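Local coordinates for protein nitrite reductase (Hyphomicrobium denitrificans, PDB 2DV6) that probably reduces nitrite to nitric oxide with electrons from a cytochrome c, using several bound copper ions in a hexameric cupredoxin-type assembly, at residues I269-Y274 against Q311-E316; Q389-P394 against T399-K404. All coordinates share one frame; numbering follows the deposited sequence.

Contact 1: residues I269-Y274 against Q311-E316; sequences ITNGMY and QEMDYE. With CU (copper (II) ion), chain G.
The sulfur of Met313 makes both side-chain approaches of this contact, lying 4.2 Å from CG2 of Thr270 and 4.4 Å from ND2 of Asn271, and these three residues make up the whole 81 Å² buried. The point it reaches is the C-terminal end of helix 265-270 in a cupredoxin domain, the helix that precedes the methionine ligand of a type 1 copper site. A Schellman motif closes that helix: Gly272, at positive phi, turns the chain back, and its N bonds to O of Ile269 at 3.0 Å. The backbones stay well apart, the nearest CA atoms being those of Asn271 and Met313 at 8.6 Å, and most of this gap is bridged by the long methionine side chain. Its chain runs extended over the first two torsions (chi1 -170°, chi2 -179°) and bends only at the third (77°), which carries SD up to the threonine methyl. OG1 of Thr270 serves elsewhere, hydrogen-bonded to O of Glu298, and the methyl is the branch left to face the sulfur. Met313 also packs on Tyr183 of strand 181-188. One residue later Asp314 N-caps helix 315-319, its OD1 accepting a hydrogen bond from N of Lys317. OE1 and OE2 of Glu312 accept hydrogen bonds from the backbone N of Asn92 and of Gly93 of the second subunit, placing 311-316 at a subunit boundary. Past the Schellman turn, Met273 is the centre of an inverse gamma turn. It joins His219, Cys260 and His268 around the copper, its SD lying 2.6 Å from the metal.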
ATOM      1  N   ILE A 269     -18.779  13.518  27.698  1.00 19.46           N
ATOM      2  CA  ILE A 269     -19.208  14.807  27.145  1.00 19.82           C
ATOM      3  C   ILE A 269     -19.553  14.700  25.662  1.00 19.80           C
ATOM      4  O   ILE A 269     -20.666  15.088  25.244  1.00 20.10           O
ATOM      5  CB  ILE A 269     -18.165  15.910  27.370  1.00 20.04           C
ATOM      6  CG1 ILE A 269     -18.137  16.290  28.836  1.00 19.66           C
ATOM      7  CG2 ILE A 269     -18.467  17.173  26.506  1.00 20.49           C
ATOM      8  CD1 ILE A 269     -16.934  17.166  29.193  1.00 17.58           C
ATOM      9  N   THR A 270     -18.664  14.120  24.858  1.00 19.07           N
ATOM     10  CA  THR A 270     -19.010  14.020  23.426  1.00 19.25           C
ATOM     11  C   THR A 270     -20.341  13.241  23.222  1.00 19.44           C
ATOM     12  O   THR A 270     -21.122  13.588  22.346  1.00 19.02           O
ATOM     13  CB  THR A 270     -17.871  13.413  22.519  1.00 18.60           C
ATOM     14  OG1 THR A 270     -18.313  13.420  21.149  1.00 19.57           O
ATOM     15  CG2 THR A 270     -17.560  11.970  22.883  1.00 16.89           C
ATOM     16  N   ASN A 271     -20.588  12.207  24.030  1.00 18.23           N
ATOM     17  CA  ASN A 271     -21.804  11.404  23.875  1.00 19.28           C
ATOM     18  C   ASN A 271     -23.106  12.129  24.277  1.00 18.60           C
ATOM     19  O   ASN A 271     -24.193  11.600  24.073  1.00 19.62           O
ATOM     20  CB  ASN A 271     -21.712  10.086  24.648  1.00 18.51           C
ATOM     21  CG  ASN A 271     -20.710   9.114  24.060  1.00 18.31           C
ATOM     22  OD1 ASN A 271     -20.190   8.235  24.772  1.00 19.97           O
ATOM     23  ND2 ASN A 271     -20.438   9.238  22.775  1.00 16.12           N
ATOM     24  N   GLY A 272     -22.982  13.291  24.899  1.00 19.13           N
ATOM     25  CA  GLY A 272     -24.130  14.161  25.192  1.00 19.14           C
ATOM     26  C   GLY A 272     -24.296  14.707  26.606  1.00 19.37           C
ATOM     27  O   GLY A 272     -25.272  15.447  26.893  1.00 19.57           O
ATOM     28  N   MET A 273     -23.387  14.363  27.522  1.00 19.57           N
ATOM     29  CA  MET A 273     -23.624  14.695  28.957  1.00 18.49           C
ATOM     30  C   MET A 273     -23.137  16.077  29.360  1.00 17.88           C
ATOM     31  O   MET A 273     -22.108  16.237  30.039  1.00 19.21           O
ATOM     32  CB  MET A 273     -23.086  13.607  29.896  1.00 18.97           C
ATOM     33  CG  MET A 273     -23.520  12.233  29.497  1.00 18.85           C
ATOM     34  SD  MET A 273     -23.306  10.904  30.671  1.00 21.18           S
ATOM     35  CE  MET A 273     -24.587  11.407  31.865  1.00 20.06           C
ATOM     36  N   TYR A 274     -23.862  17.088  28.892  1.00 17.44           N
ATOM     37  CA  TYR A 274     -23.575  18.463  29.220  1.00 17.12           C
ATOM     38  C   TYR A 274     -24.852  19.283  29.338  1.00 18.24           C
ATOM     39  O   TYR A 274     -25.867  18.950  28.711  1.00 17.80           O
ATOM     40  CB  TYR A 274     -22.621  19.116  28.202  1.00 17.68           C
ATOM     41  CG  TYR A 274     -22.893  18.860  26.726  1.00 16.83           C
ATOM     42  CD1 TYR A 274     -23.724  19.713  25.983  1.00 16.89           C
ATOM     43  CD2 TYR A 274     -22.266  17.811  26.063  1.00 16.61           C
ATOM     44  CE1 TYR A 274     -23.940  19.511  24.625  1.00 16.93           C
ATOM     45  CE2 TYR A 274     -22.491  17.578  24.695  1.00 16.52           C
ATOM     46  CZ  TYR A 274     -23.314  18.441  23.987  1.00 17.37           C
ATOM     47  OH  TYR A 274     -23.540  18.204  22.646  1.00 18.39           O
ATOM     48  N   GLN A 311     -23.872   4.878  13.736  1.00 28.96           N
ATOM     49  CA  GLN A 311     -22.554   5.479  13.861  1.00 27.69           C
ATOM     50  C   GLN A 311     -21.921   5.050  15.157  1.00 26.43           C
ATOM     51  O   GLN A 311     -22.626   4.812  16.152  1.00 26.63           O
ATOM     52  CB  GLN A 311     -22.648   6.996  13.810  1.00 26.70           C
ATOM     53  CG  GLN A 311     -23.329   7.523  12.598  1.00 29.17           C
ATOM     54  CD  GLN A 311     -22.619   7.166  11.314  1.00 31.07           C
ATOM     55  OE1 GLN A 311     -23.251   6.693  10.354  1.00 35.16           O
ATOM     56  NE2 GLN A 311     -21.317   7.380  11.275  1.00 30.79           N
ATOM     57  N   GLU A 312     -20.592   4.965  15.152  1.00 24.90           N
ATOM     58  CA  GLU A 312     -19.844   4.568  16.334  1.00 24.25           C
ATOM     59  C   GLU A 312     -18.766   5.595  16.625  1.00 22.87           C
ATOM     60  O   GLU A 312     -18.307   6.295  15.720  1.00 23.88           O
ATOM     61  CB  GLU A 312     -19.211   3.194  16.114  1.00 24.53           C
ATOM     62  CG  GLU A 312     -20.189   2.155  15.705  1.00 27.86           C
ATOM     63  CD  GLU A 312     -19.622   0.756  15.746  1.00 29.56           C
ATOM     64  OE1 GLU A 312     -19.631   0.137  16.840  1.00 31.38           O
ATOM     65  OE2 GLU A 312     -19.170   0.281  14.674  1.00 30.48           O
ATOM     66  N   MET A 313     -18.361   5.684  17.885  1.00 21.46           N
ATOM     67  CA  MET A 313     -17.366   6.653  18.311  1.00 20.43           C
ATOM     68  C   MET A 313     -16.012   6.184  17.810  1.00 20.12           C
ATOM     69  O   MET A 313     -15.707   4.993  17.846  1.00 19.79           O
ATOM     70  CB  MET A 313     -17.301   6.745  19.848  1.00 20.54           C
ATOM     71  CG  MET A 313     -16.456   7.912  20.294  1.00 20.82           C
ATOM     72  SD  MET A 313     -16.300   8.077  22.069  1.00 24.26           S
ATOM     73  CE  MET A 313     -15.106   6.784  22.439  1.00 20.62           C
ATOM     74  N   ASP A 314     -15.196   7.126  17.371  1.00 19.64           N
ATOM     75  CA  ASP A 314     -13.836   6.822  16.961  1.00 20.56           C
ATOM     76  C   ASP A 314     -12.950   7.540  17.999  1.00 20.55           C
ATOM     77  O   ASP A 314     -12.878   8.773  18.054  1.00 19.16           O
ATOM     78  CB  ASP A 314     -13.612   7.337  15.538  1.00 20.90           C
ATOM     79  CG  ASP A 314     -12.215   7.070  15.010  1.00 21.61           C
ATOM     80  OD1 ASP A 314     -11.228   7.161  15.788  1.00 23.91           O
ATOM     81  OD2 ASP A 314     -12.107   6.805  13.786  1.00 22.25           O
ATOM     82  N   TYR A 315     -12.297   6.741  18.832  1.00 20.93           N
ATOM     83  CA  TYR A 315     -11.410   7.265  19.873  1.00 21.86           C
ATOM     84  C   TYR A 315     -10.217   8.079  19.350  1.00 20.87           C
ATOM     85  O   TYR A 315      -9.894   9.111  19.919  1.00 20.77           O
ATOM     86  CB  TYR A 315     -10.946   6.120  20.785  1.00 22.33           C
ATOM     87  CG  TYR A 315      -9.819   6.491  21.689  1.00 25.51           C
ATOM     88  CD1 TYR A 315     -10.042   7.123  22.907  1.00 26.67           C
ATOM     89  CD2 TYR A 315      -8.503   6.204  21.313  1.00 28.46           C
ATOM     90  CE1 TYR A 315      -8.940   7.468  23.741  1.00 29.06           C
ATOM     91  CE2 TYR A 315      -7.440   6.543  22.102  1.00 30.01           C
ATOM     92  CZ  TYR A 315      -7.659   7.155  23.313  1.00 30.34           C
ATOM     93  OH  TYR A 315      -6.536   7.459  24.051  1.00 34.02           O
ATOM     94  N   GLU A 316      -9.574   7.621  18.275  1.00 21.09           N
ATOM     95  CA  GLU A 316      -8.428   8.341  17.667  1.00 20.97           C
ATOM     96  C   GLU A 316      -8.884   9.755  17.236  1.00 20.50           C
ATOM     97  O   GLU A 316      -8.182  10.757  17.455  1.00 19.94           O
ATOM     98  CB  GLU A 316      -7.879   7.550  16.468  1.00 21.02           C
ATOM     99  CG  GLU A 316      -6.650   8.206  15.794  1.00 25.71           C
ATOM    100  CD  GLU A 316      -6.989   9.342  14.807  1.00 28.01           C
ATOM    101  OE1 GLU A 316      -6.173  10.289  14.737  1.00 30.48           O
ATOM    102  OE2 GLU A 316      -8.050   9.306  14.111  1.00 28.68           O
TER
HETATM  103 CU    CU G 500     -21.442   9.986  32.151  1.00 24.12          CU

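Contact 2: residues Q389-P394 against T399-K404; sequences QTVSVP and TIVDFK. With K (potassium ion), chain J.
Val391 points toward the partner strand and uses one branch twice: its CG1 is 4.2 Å from CG2 of Thr399 and equally 4.2 Å from CG1 of Val401. This apolar meeting lies between the two sheets of a cupredoxin beta-sandwich, strand 390-393 being the outermost strand of its sheet within this chain and 397-404 lying inside the other. The evidence is geometric: the axes approach to 9.3 Å, about the separation of facing sheets and too far for backbone pairing, and their directions are 167° apart, nearly antiparallel. Each strand bonds within its own sheet, Val391 to Phe364 and Val401 to Ile351. Ser392 points away from the partner, whereas Val393 turns back in and makes the closest approach. Its CG2 sits 3.5 Å from CG2 of Thr399, tighter than usual for two methyls. With CG1 of Val393 anti to the backbone N (chi1 -178°), CG2 is the branch presented to the threonine, while OG1 of Thr399 is hydrogen-bonded to O of Tyr375. At the start of the segment the amide of Gln389 turns to the third subunit, where OE1 accepts hydrogen bonds from ND1 of His224 and N of Val257. Since His224 is a copper ligand, this is a second-shell bond that would fix the rotation of the imidazole across the subunit interface. Beyond Pro394 the chain turns to enter strand 397-404, whose far end carries O of Lys404 to the potassium ion at 2.4 Å, alongside three waters, Glu369 and Asp406.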
ATOM      1  N   GLN A 389     -20.804  41.576  17.373  1.00 23.05           N
ATOM      2  CA  GLN A 389     -21.275  40.685  16.286  1.00 23.53           C
ATOM      3  C   GLN A 389     -21.138  39.204  16.650  1.00 24.14           C
ATOM      4  O   GLN A 389     -22.013  38.397  16.336  1.00 23.96           O
ATOM      5  CB  GLN A 389     -20.533  40.942  14.960  1.00 22.91           C
ATOM      6  CG  GLN A 389     -19.042  40.599  14.988  1.00 20.60           C
ATOM      7  CD  GLN A 389     -18.243  41.421  14.016  1.00 23.34           C
ATOM      8  OE1 GLN A 389     -18.436  41.305  12.808  1.00 21.91           O
ATOM      9  NE2 GLN A 389     -17.324  42.265  14.540  1.00 20.71           N
ATOM     10  N   THR A 390     -20.010  38.852  17.269  1.00 24.37           N
ATOM     11  CA  THR A 390     -19.665  37.448  17.485  1.00 24.55           C
ATOM     12  C   THR A 390     -18.853  37.253  18.752  1.00 24.55           C
ATOM     13  O   THR A 390     -18.038  38.094  19.101  1.00 24.02           O
ATOM     14  CB  THR A 390     -19.197  36.634  16.191  1.00 24.68           C
ATOM     15  OG1 THR A 390     -17.987  35.864  16.415  1.00 27.83           O
ATOM     16  CG2 THR A 390     -19.102  37.429  14.997  1.00 18.95           C
ATOM     17  N   VAL A 391     -19.179  36.191  19.482  1.00 23.81           N
ATOM     18  CA  VAL A 391     -18.566  35.947  20.803  1.00 23.54           C
ATOM     19  C   VAL A 391     -17.835  34.596  20.823  1.00 22.92           C
ATOM     20  O   VAL A 391     -18.432  33.606  20.373  1.00 23.06           O
ATOM     21  CB  VAL A 391     -19.629  36.097  21.965  1.00 23.53           C
ATOM     22  CG1 VAL A 391     -20.810  35.228  21.741  1.00 24.84           C
ATOM     23  CG2 VAL A 391     -18.996  35.846  23.371  1.00 22.49           C
ATOM     24  N   SER A 392     -16.562  34.565  21.264  1.00 20.94           N
ATOM     25  CA  SER A 392     -15.841  33.285  21.480  1.00 21.98           C
ATOM     26  C   SER A 392     -16.262  32.697  22.801  1.00 20.31           C
ATOM     27  O   SER A 392     -16.211  33.401  23.827  1.00 20.97           O
ATOM     28  CB  SER A 392     -14.307  33.404  21.574  1.00 22.17           C
ATOM     29  OG  SER A 392     -13.765  33.898  20.400  1.00 28.47           O
ATOM     30  N   VAL A 393     -16.652  31.425  22.763  1.00 19.53           N
ATOM     31  CA  VAL A 393     -17.146  30.703  23.921  1.00 20.03           C
ATOM     32  C   VAL A 393     -16.337  29.400  24.005  1.00 19.83           C
ATOM     33  O   VAL A 393     -16.455  28.536  23.139  1.00 19.85           O
ATOM     34  CB  VAL A 393     -18.642  30.360  23.808  1.00 18.71           C
ATOM     35  CG1 VAL A 393     -19.101  29.652  25.098  1.00 20.83           C
ATOM     36  CG2 VAL A 393     -19.467  31.625  23.588  1.00 20.24           C
ATOM     37  N   PRO A 394     -15.494  29.274  25.033  1.00 19.18           N
ATOM     38  CA  PRO A 394     -14.644  28.096  25.076  1.00 19.35           C
ATOM     39  C   PRO A 394     -15.451  26.858  25.517  1.00 19.89           C
ATOM     40  O   PRO A 394     -16.526  27.004  26.108  1.00 20.56           O
ATOM     41  CB  PRO A 394     -13.613  28.458  26.140  1.00 18.21           C
ATOM     42  CG  PRO A 394     -14.416  29.337  27.122  1.00 18.31           C
ATOM     43  CD  PRO A 394     -15.263  30.185  26.174  1.00 18.46           C
ATOM     44  N   THR A 399     -22.123  31.795  27.797  1.00 20.20           N
ATOM     45  CA  THR A 399     -22.448  33.236  27.881  1.00 22.01           C
ATOM     46  C   THR A 399     -23.942  33.457  27.790  1.00 21.00           C
ATOM     47  O   THR A 399     -24.710  32.562  27.532  1.00 20.89           O
ATOM     48  CB  THR A 399     -21.659  33.929  26.768  1.00 21.79           C
ATOM     49  OG1 THR A 399     -21.531  35.379  26.752  1.00 17.51           O
ATOM     50  CG2 THR A 399     -21.901  33.336  25.382  1.00 26.26           C
ATOM     51  N   ILE A 400     -24.290  34.724  27.885  1.00 22.51           N
ATOM     52  CA  ILE A 400     -25.630  35.214  27.723  1.00 23.64           C
ATOM     53  C   ILE A 400     -25.530  36.310  26.671  1.00 24.25           C
ATOM     54  O   ILE A 400     -24.639  37.180  26.741  1.00 24.45           O
ATOM     55  CB  ILE A 400     -26.144  35.794  29.060  1.00 24.23           C
ATOM     56  CG1 ILE A 400     -26.319  34.667  30.081  1.00 24.13           C
ATOM     57  CG2 ILE A 400     -27.498  36.533  28.849  1.00 23.11           C
ATOM     58  CD1 ILE A 400     -26.544  35.146  31.534  1.00 23.01           C
ATOM     59  N   VAL A 401     -26.381  36.228  25.659  1.00 25.00           N
ATOM     60  CA  VAL A 401     -26.503  37.331  24.692  1.00 25.43           C
ATOM     61  C   VAL A 401     -27.958  37.788  24.695  1.00 26.97           C
ATOM     62  O   VAL A 401     -28.867  36.943  24.800  1.00 28.50           O
ATOM     63  CB  VAL A 401     -25.978  36.948  23.277  1.00 24.38           C
ATOM     64  CG1 VAL A 401     -24.461  36.562  23.339  1.00 22.22           C
ATOM     65  CG2 VAL A 401     -26.802  35.833  22.654  1.00 23.33           C
ATOM     66  N   ASP A 402     -28.171  39.103  24.657  1.00 28.13           N
ATOM     67  CA  ASP A 402     -29.521  39.713  24.592  1.00 29.20           C
ATOM     68  C   ASP A 402     -29.508  40.597  23.358  1.00 29.34           C
ATOM     69  O   ASP A 402     -28.510  41.266  23.098  1.00 28.00           O
ATOM     70  CB  ASP A 402     -29.821  40.664  25.778  1.00 30.91           C
ATOM     71  CG  ASP A 402     -29.901  39.957  27.136  1.00 35.43           C
ATOM     72  OD1 ASP A 402     -29.872  40.665  28.182  1.00 37.29           O
ATOM     73  OD2 ASP A 402     -29.966  38.699  27.179  1.00 36.99           O
ATOM     74  N   PHE A 403     -30.628  40.640  22.636  1.00 29.16           N
ATOM     75  CA  PHE A 403     -30.799  41.587  21.557  1.00 28.98           C
ATOM     76  C   PHE A 403     -32.276  41.808  21.257  1.00 29.98           C
ATOM     77  O   PHE A 403     -33.104  40.900  21.363  1.00 29.39           O
ATOM     78  CB  PHE A 403     -30.082  41.125  20.292  1.00 27.13           C
ATOM     79  CG  PHE A 403     -30.369  39.712  19.916  1.00 26.81           C
ATOM     80  CD1 PHE A 403     -31.217  39.427  18.856  1.00 26.42           C
ATOM     81  CD2 PHE A 403     -29.755  38.644  20.605  1.00 25.99           C
ATOM     82  CE1 PHE A 403     -31.469  38.128  18.476  1.00 24.73           C
ATOM     83  CE2 PHE A 403     -29.990  37.341  20.243  1.00 25.33           C
ATOM     84  CZ  PHE A 403     -30.849  37.075  19.164  1.00 26.53           C
ATOM     85  N   LYS A 404     -32.585  43.042  20.890  1.00 31.15           N
ATOM     86  CA  LYS A 404     -33.903  43.382  20.397  1.00 32.07           C
ATOM     87  C   LYS A 404     -34.000  43.001  18.929  1.00 31.30           C
ATOM     88  O   LYS A 404     -33.117  43.322  18.131  1.00 29.89           O
ATOM     89  CB  LYS A 404     -34.193  44.881  20.598  1.00 33.69           C
ATOM     90  CG  LYS A 404     -35.531  45.273  19.990  1.00 35.86           C
ATOM     91  CD  LYS A 404     -35.937  46.667  20.358  1.00 38.49           C
ATOM     92  CE  LYS A 404     -37.136  47.100  19.499  1.00 39.35           C
ATOM     93  NZ  LYS A 404     -37.956  48.099  20.239  1.00 42.21           N
TER
HETATM   94  K     K J2503     -31.356  44.241  16.826  1.00 30.39           K
HETATM   95  O   HOH W   1     -29.683  45.225  15.279  1.00 28.21           O
HETATM   96  O   HOH W   2     -29.446  44.069  18.261  1.00 29.96           O
HETATM   97  O   HOH W   3     -31.607  46.215  18.004  1.00 36.55           O

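Overall arrangement
Contact 1 and contact 2 follow one another along the chain and do not touch: their centres are 26 Å apart and their nearest atoms about 10 Å. Contact 1 joins the end of the unit carrying the type 1 copper to residues just after strand 309-310, in the excursion that follows strand 290-299; that strand shares a sheet with 397-404 of contact 2. Residues 269-274 supply a copper ligand directly, while the side chain of Thr270 is about 14 Å from another copper ion and that of Val393 about 12 Å from one. Both contacts border other subunits, through Glu312 to the second and Gln389 to His224 of the third. The potassium, bound by O of Lys404, lies at the C-terminal end of strand 397-404.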